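Local coordinates for protein probable endonuclease 4 (Thermotoga maritima, PDB 4HNO) that probably cleaves phosphodiester bonds at apurinic or apyrimidinic sites in DNA, using a cluster of metal ions, during base excision repair, at residues D191-K195 against G245-F249; L214-N220 against V258-T264. One frame throughout, in Å; residues are numbered along the deposited sequence.

Interaction 1 of 2, residues D191-K195 against G245-F249; sequences DITKK and GFAVF. With EDO (1,2-ethanediol), chain J.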
# COMPACT_ATOMS: atom_id res chain seq x y z
N ASP A 191 -12.47 13.12 0.65
CA ASP A 191 -13.67 12.78 1.40
C ASP A 191 -14.46 11.69 0.70
O ASP A 191 -15.37 11.94 -0.07
CB ASP A 191 -14.54 14.01 1.59
CG ASP A 191 -15.73 13.76 2.48
OD1 ASP A 191 -15.83 12.63 2.99
OD2 ASP A 191 -16.54 14.69 2.65
N ILE A 192 -14.11 10.44 1.00
CA ILE A 192 -14.76 9.29 0.41
C ILE A 192 -16.10 8.96 1.08
O ILE A 192 -16.73 7.96 0.74
CB ILE A 192 -13.85 8.03 0.42
CG1 ILE A 192 -13.45 7.61 1.85
CG2 ILE A 192 -12.65 8.24 -0.48
CD1 ILE A 192 -12.83 6.24 1.91
N THR A 193 -16.54 9.79 2.02
CA THR A 193 -17.81 9.56 2.71
C THR A 193 -18.99 10.10 1.94
O THR A 193 -20.14 9.85 2.31
CB THR A 193 -17.86 10.15 4.15
OG1 THR A 193 -17.98 11.58 4.11
CG2 THR A 193 -16.66 9.72 4.95
N LYS A 194 -18.73 10.84 0.87
CA LYS A 194 -19.77 11.39 0.02
C LYS A 194 -19.52 10.88 -1.41
O LYS A 194 -18.39 10.82 -1.87
CB LYS A 194 -19.76 12.93 0.06
CG LYS A 194 -20.09 13.51 1.44
CD LYS A 194 -20.32 15.02 1.41
CE LYS A 194 -21.78 15.39 1.17
NZ LYS A 194 -22.01 16.87 1.06
N LYS A 195 -20.59 10.54 -2.12
CA LYS A 195 -20.42 9.98 -3.45
C LYS A 195 -19.68 10.96 -4.37
O LYS A 195 -18.87 10.53 -5.20
CB LYS A 195 -21.75 9.52 -4.06
CG LYS A 195 -22.76 10.62 -4.29
CD LYS A 195 -24.01 10.06 -4.96
CE LYS A 195 -25.10 11.12 -5.04
NZ LYS A 195 -24.68 12.30 -5.83
N GLY A 245 -19.75 5.93 5.52
CA GLY A 245 -18.76 6.38 4.57
C GLY A 245 -18.20 5.25 3.73
O GLY A 245 -18.06 5.36 2.51
N PHE A 246 -17.86 4.14 4.38
CA PHE A 246 -17.38 3.01 3.63
C PHE A 246 -18.46 2.45 2.70
O PHE A 246 -18.14 2.02 1.60
CB PHE A 246 -16.79 1.92 4.54
CG PHE A 246 -15.38 2.22 4.96
CD1 PHE A 246 -15.07 2.43 6.28
CD2 PHE A 246 -14.37 2.32 4.03
CE1 PHE A 246 -13.77 2.73 6.68
CE2 PHE A 246 -13.08 2.62 4.41
CZ PHE A 246 -12.79 2.83 5.74
N ALA A 247 -19.73 2.50 3.10
CA ALA A 247 -20.77 2.04 2.19
C ALA A 247 -20.77 2.85 0.90
O ALA A 247 -20.96 2.29 -0.16
CB ALA A 247 -22.12 2.13 2.88
N VAL A 248 -20.56 4.16 0.98
CA VAL A 248 -20.46 4.98 -0.22
C VAL A 248 -19.26 4.54 -1.07
O VAL A 248 -19.37 4.29 -2.26
CB VAL A 248 -20.35 6.47 0.16
CG1 VAL A 248 -20.04 7.31 -1.06
CG2 VAL A 248 -21.65 6.94 0.82
N PHE A 249 -18.10 4.42 -0.44
CA PHE A 249 -16.88 4.04 -1.15
C PHE A 249 -17.03 2.68 -1.83
O PHE A 249 -16.67 2.54 -2.99
CB PHE A 249 -15.77 4.01 -0.11
CG PHE A 249 -14.38 3.80 -0.66
CD1 PHE A 249 -13.78 4.72 -1.50
CD2 PHE A 249 -13.61 2.73 -0.21
CE1 PHE A 249 -12.47 4.56 -1.93
CE2 PHE A 249 -12.30 2.58 -0.63
CZ PHE A 249 -11.74 3.51 -1.48
C1 EDO J . -16.74 14.14 6.20
O1 EDO J . -17.57 13.04 6.61
C2 EDO J . -17.61 15.31 5.74
O2 EDO J . -18.37 14.95 4.57
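Thr193 meets Gly245 with their CA atoms 3.8 Å apart, where a type I beta turn from Asp191 to Lys194 lies against the helix 242-250 on the outside of a TIM barrel. Gly245 has no side chain to stand between the two backbones. Ile192 carries the apolar side of the contact. With chi1 at 61° and an extended chi2 of 168°, its CD1 comes over one face of the Phe249 ring as a CH-pi contact, 4.0 Å from the ring centroid and 16° off the normal. CB and CG2 of Ile192 reach the rim of the same ring at CD1. Val248 packs on the turn backbone: its CG1 lies 3.4 Å from Lys195 N, at the start of helix 195-208, while its CG2 packs on Thr193 O. Val198 of that helix touches both Ile192 and Val248. Asp191 OD1 accepts from Thr193 N, an Asx turn, met from above the carboxylate plane. The same oxygen takes a second bond on its syn lone pair, from Thr193 OG1 at 2.6 Å. An ethanediol, probably from the crystallisation liquor, bridges the pair, its O2 donating to Asp191 OD2 at 2.7 Å and its O1 to Thr193 OG1.

Interaction 2 of 2, residues L214-N220 against V258-T264; sequences LKMIHLN and VPWILET. With MN (manganese (II) ion), chain E.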
# COMPACT_ATOMS: atom_id res chain seq x y z
N LEU A 214 -4.10 1.94 -10.45
CA LEU A 214 -4.50 1.75 -9.07
C LEU A 214 -4.49 0.26 -8.76
O LEU A 214 -5.39 -0.48 -9.16
CB LEU A 214 -5.89 2.36 -8.81
CG LEU A 214 -6.40 2.19 -7.39
CD1 LEU A 214 -5.50 2.87 -6.37
CD2 LEU A 214 -7.84 2.70 -7.29
N LYS A 215 -3.45 -0.19 -8.05
CA LYS A 215 -3.23 -1.61 -7.84
C LYS A 215 -3.67 -2.14 -6.49
O LYS A 215 -3.89 -3.34 -6.33
CB LYS A 215 -1.75 -1.96 -8.04
CG LYS A 215 -1.23 -1.70 -9.44
CD LYS A 215 -1.94 -2.51 -10.50
CE LYS A 215 -1.35 -2.23 -11.86
NZ LYS A 215 -2.08 -2.94 -12.94
N MET A 216 -3.79 -1.25 -5.51
CA MET A 216 -4.13 -1.65 -4.15
C MET A 216 -4.82 -0.48 -3.47
O MET A 216 -4.45 0.68 -3.70
CB MET A 216 -2.87 -2.05 -3.37
CG MET A 216 -3.11 -2.33 -1.89
SD MET A 216 -1.78 -3.23 -1.05
CE MET A 216 -0.31 -2.33 -1.57
N ILE A 217 -5.78 -0.79 -2.62
CA ILE A 217 -6.34 0.16 -1.66
C ILE A 217 -5.98 -0.34 -0.28
O ILE A 217 -6.18 -1.51 0.04
CB ILE A 217 -7.86 0.27 -1.84
CG1 ILE A 217 -8.17 0.97 -3.16
CG2 ILE A 217 -8.51 1.00 -0.65
CD1 ILE A 217 -9.59 0.81 -3.63
N HIS A 218 -5.42 0.56 0.54
CA HIS A 218 -5.27 0.30 1.95
C HIS A 218 -6.55 0.79 2.62
O HIS A 218 -6.85 1.99 2.61
CB HIS A 218 -4.06 0.99 2.55
CG HIS A 218 -2.76 0.39 2.13
ND1 HIS A 218 -1.57 1.04 2.35
CD2 HIS A 218 -2.48 -0.80 1.56
CE1 HIS A 218 -0.61 0.24 1.93
NE2 HIS A 218 -1.13 -0.88 1.44
N LEU A 219 -7.31 -0.16 3.14
CA LEU A 219 -8.64 0.08 3.66
C LEU A 219 -8.52 0.27 5.16
O LEU A 219 -8.45 -0.67 5.95
CB LEU A 219 -9.55 -1.10 3.31
CG LEU A 219 -11.02 -0.74 3.43
CD1 LEU A 219 -11.47 0.10 2.23
CD2 LEU A 219 -11.88 -1.99 3.59
N ASN A 220 -8.49 1.55 5.55
CA ASN A 220 -8.29 1.97 6.92
C ASN A 220 -9.32 3.03 7.29
O ASN A 220 -9.47 4.02 6.57
CB ASN A 220 -6.91 2.63 7.07
CG ASN A 220 -5.77 1.65 6.82
OD1 ASN A 220 -5.80 0.53 7.34
ND2 ASN A 220 -4.78 2.08 6.05
N VAL A 258 -10.44 -3.40 -7.17
CA VAL A 258 -9.08 -3.32 -6.66
C VAL A 258 -9.01 -4.04 -5.31
O VAL A 258 -9.93 -3.90 -4.51
CB VAL A 258 -8.69 -1.83 -6.49
CG1 VAL A 258 -7.28 -1.71 -5.93
CG2 VAL A 258 -8.81 -1.11 -7.82
N PRO A 259 -7.91 -4.77 -5.03
CA PRO A 259 -7.81 -5.36 -3.69
C PRO A 259 -7.83 -4.34 -2.55
O PRO A 259 -7.20 -3.30 -2.63
CB PRO A 259 -6.46 -6.10 -3.73
CG PRO A 259 -6.24 -6.40 -5.17
CD PRO A 259 -6.80 -5.18 -5.90
N TRP A 260 -8.57 -4.69 -1.50
CA TRP A 260 -8.70 -3.90 -0.27
C TRP A 260 -7.89 -4.59 0.81
O TRP A 260 -8.19 -5.71 1.19
CB TRP A 260 -10.17 -3.84 0.17
CG TRP A 260 -11.10 -3.24 -0.83
CD1 TRP A 260 -10.77 -2.57 -1.96
CD2 TRP A 260 -12.54 -3.31 -0.79
NE1 TRP A 260 -11.91 -2.20 -2.63
CE2 TRP A 260 -13.01 -2.65 -1.93
CE3 TRP A 260 -13.46 -3.87 0.09
CZ2 TRP A 260 -14.37 -2.55 -2.24
CZ3 TRP A 260 -14.81 -3.76 -0.20
CH2 TRP A 260 -15.25 -3.11 -1.35
N ILE A 261 -6.86 -3.90 1.29
CA ILE A 261 -5.94 -4.46 2.26
C ILE A 261 -6.05 -3.65 3.56
O ILE A 261 -5.74 -2.46 3.60
CB ILE A 261 -4.49 -4.41 1.74
CG1 ILE A 261 -4.32 -5.29 0.50
CG2 ILE A 261 -3.51 -4.78 2.85
CD1 ILE A 261 -4.55 -6.77 0.72
N LEU A 262 -6.49 -4.31 4.62
CA LEU A 262 -6.62 -3.70 5.93
C LEU A 262 -5.26 -3.46 6.57
O LEU A 262 -4.44 -4.38 6.65
CB LEU A 262 -7.41 -4.62 6.84
CG LEU A 262 -8.84 -4.94 6.42
CD1 LEU A 262 -9.29 -6.20 7.12
CD2 LEU A 262 -9.75 -3.79 6.72
N GLU A 263 -5.06 -2.25 7.08
CA GLU A 263 -3.91 -1.93 7.95
C GLU A 263 -4.45 -1.35 9.25
O GLU A 263 -3.88 -0.44 9.86
CB GLU A 263 -2.94 -0.96 7.30
CG GLU A 263 -2.47 -1.34 5.92
CD GLU A 263 -1.60 -0.27 5.34
OE1 GLU A 263 -2.10 0.89 5.25
OE2 GLU A 263 -0.44 -0.54 4.99
N THR A 264 -5.57 -1.89 9.69
CA THR A 264 -6.28 -1.37 10.84
C THR A 264 -5.63 -1.94 12.11
O THR A 264 -4.86 -2.91 12.05
CB THR A 264 -7.75 -1.74 10.75
OG1 THR A 264 -7.82 -3.14 10.53
CG2 THR A 264 -8.44 -1.03 9.60
MN MN E . -1.21 2.41 4.09
O HOH W 1 0.53 2.16 4.94
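His218 and Glu263 bind one manganese ion together at the C-terminal end of two parallel strands of the TIM barrel: His218 ND1 lies 2.2 Å and Glu263 OE1 2.1 Å from the metal. A water is a further ligand, and Glu147 and Asp181 complete the protein part of the site, which a zinc ion also occupies. Glu263 OE2 stands over one face of the imidazole, toward its rim, with ring and carboxylate planes 41° apart.

In the second shell, Asn220 grips Glu263 twice. Its ND2 donates to the anti lone pair of OE1 at 3.0 Å, the amide and carboxylate nearly coplanar; with the metal on OE1, this bond probably limits the carboxylate's rotation. Asn220 OD1 accepts from Glu263 N at 2.9 Å and holds the backbone there. The bond between His218 NE2 and Gln33 OE1, with the metal on ND1, would hold the ring's rotation.

Beneath lies the backbone ladder. Ile217 N bonds to Pro259 O, Ile261 N to Ile217 O, and Leu219 N to Ile261 O at 2.8 Å. On the sheet face that carries His218, Met216 SD packs 3.6 Å from Ile261 CG1. On the reverse face Ile217 lies alongside Trp260, its CD1 4.0 Å from Trp260 CD1, and the side chains of Val258 and Ile217 cross at about a right angle, CG1 against CG1.

Strand 214-222 pairs on its other side with strand 176-181, and strand 260-262 with strand 7-10, while Val278 of helix 268-284 packs on Leu219 and Trp260.

Overall arrangement
Both interactions belong to one TIM barrel, with centres about 15 Å apart. Their segments alternate along the chain: 191-195, then 214-220, then 245-249, then 258-264. Interaction 2 is part of the barrel wall, its centre about 7 Å from the centre of the chain, whereas the centre of interaction 1 lies about 20 Å from that point, among the surrounding helices. The two meet through Phe246 and Phe249 of helix 242-250, which pack on strand 214-222: Phe246 CE2 is 3.7 Å from Leu219 CD1, and Phe249 CZ is 4.1 Å from Ile217 CD1. Apolar contacts thus link the outer turn, through Phe249, to the back of the strand whose other face presents His218 to the metal.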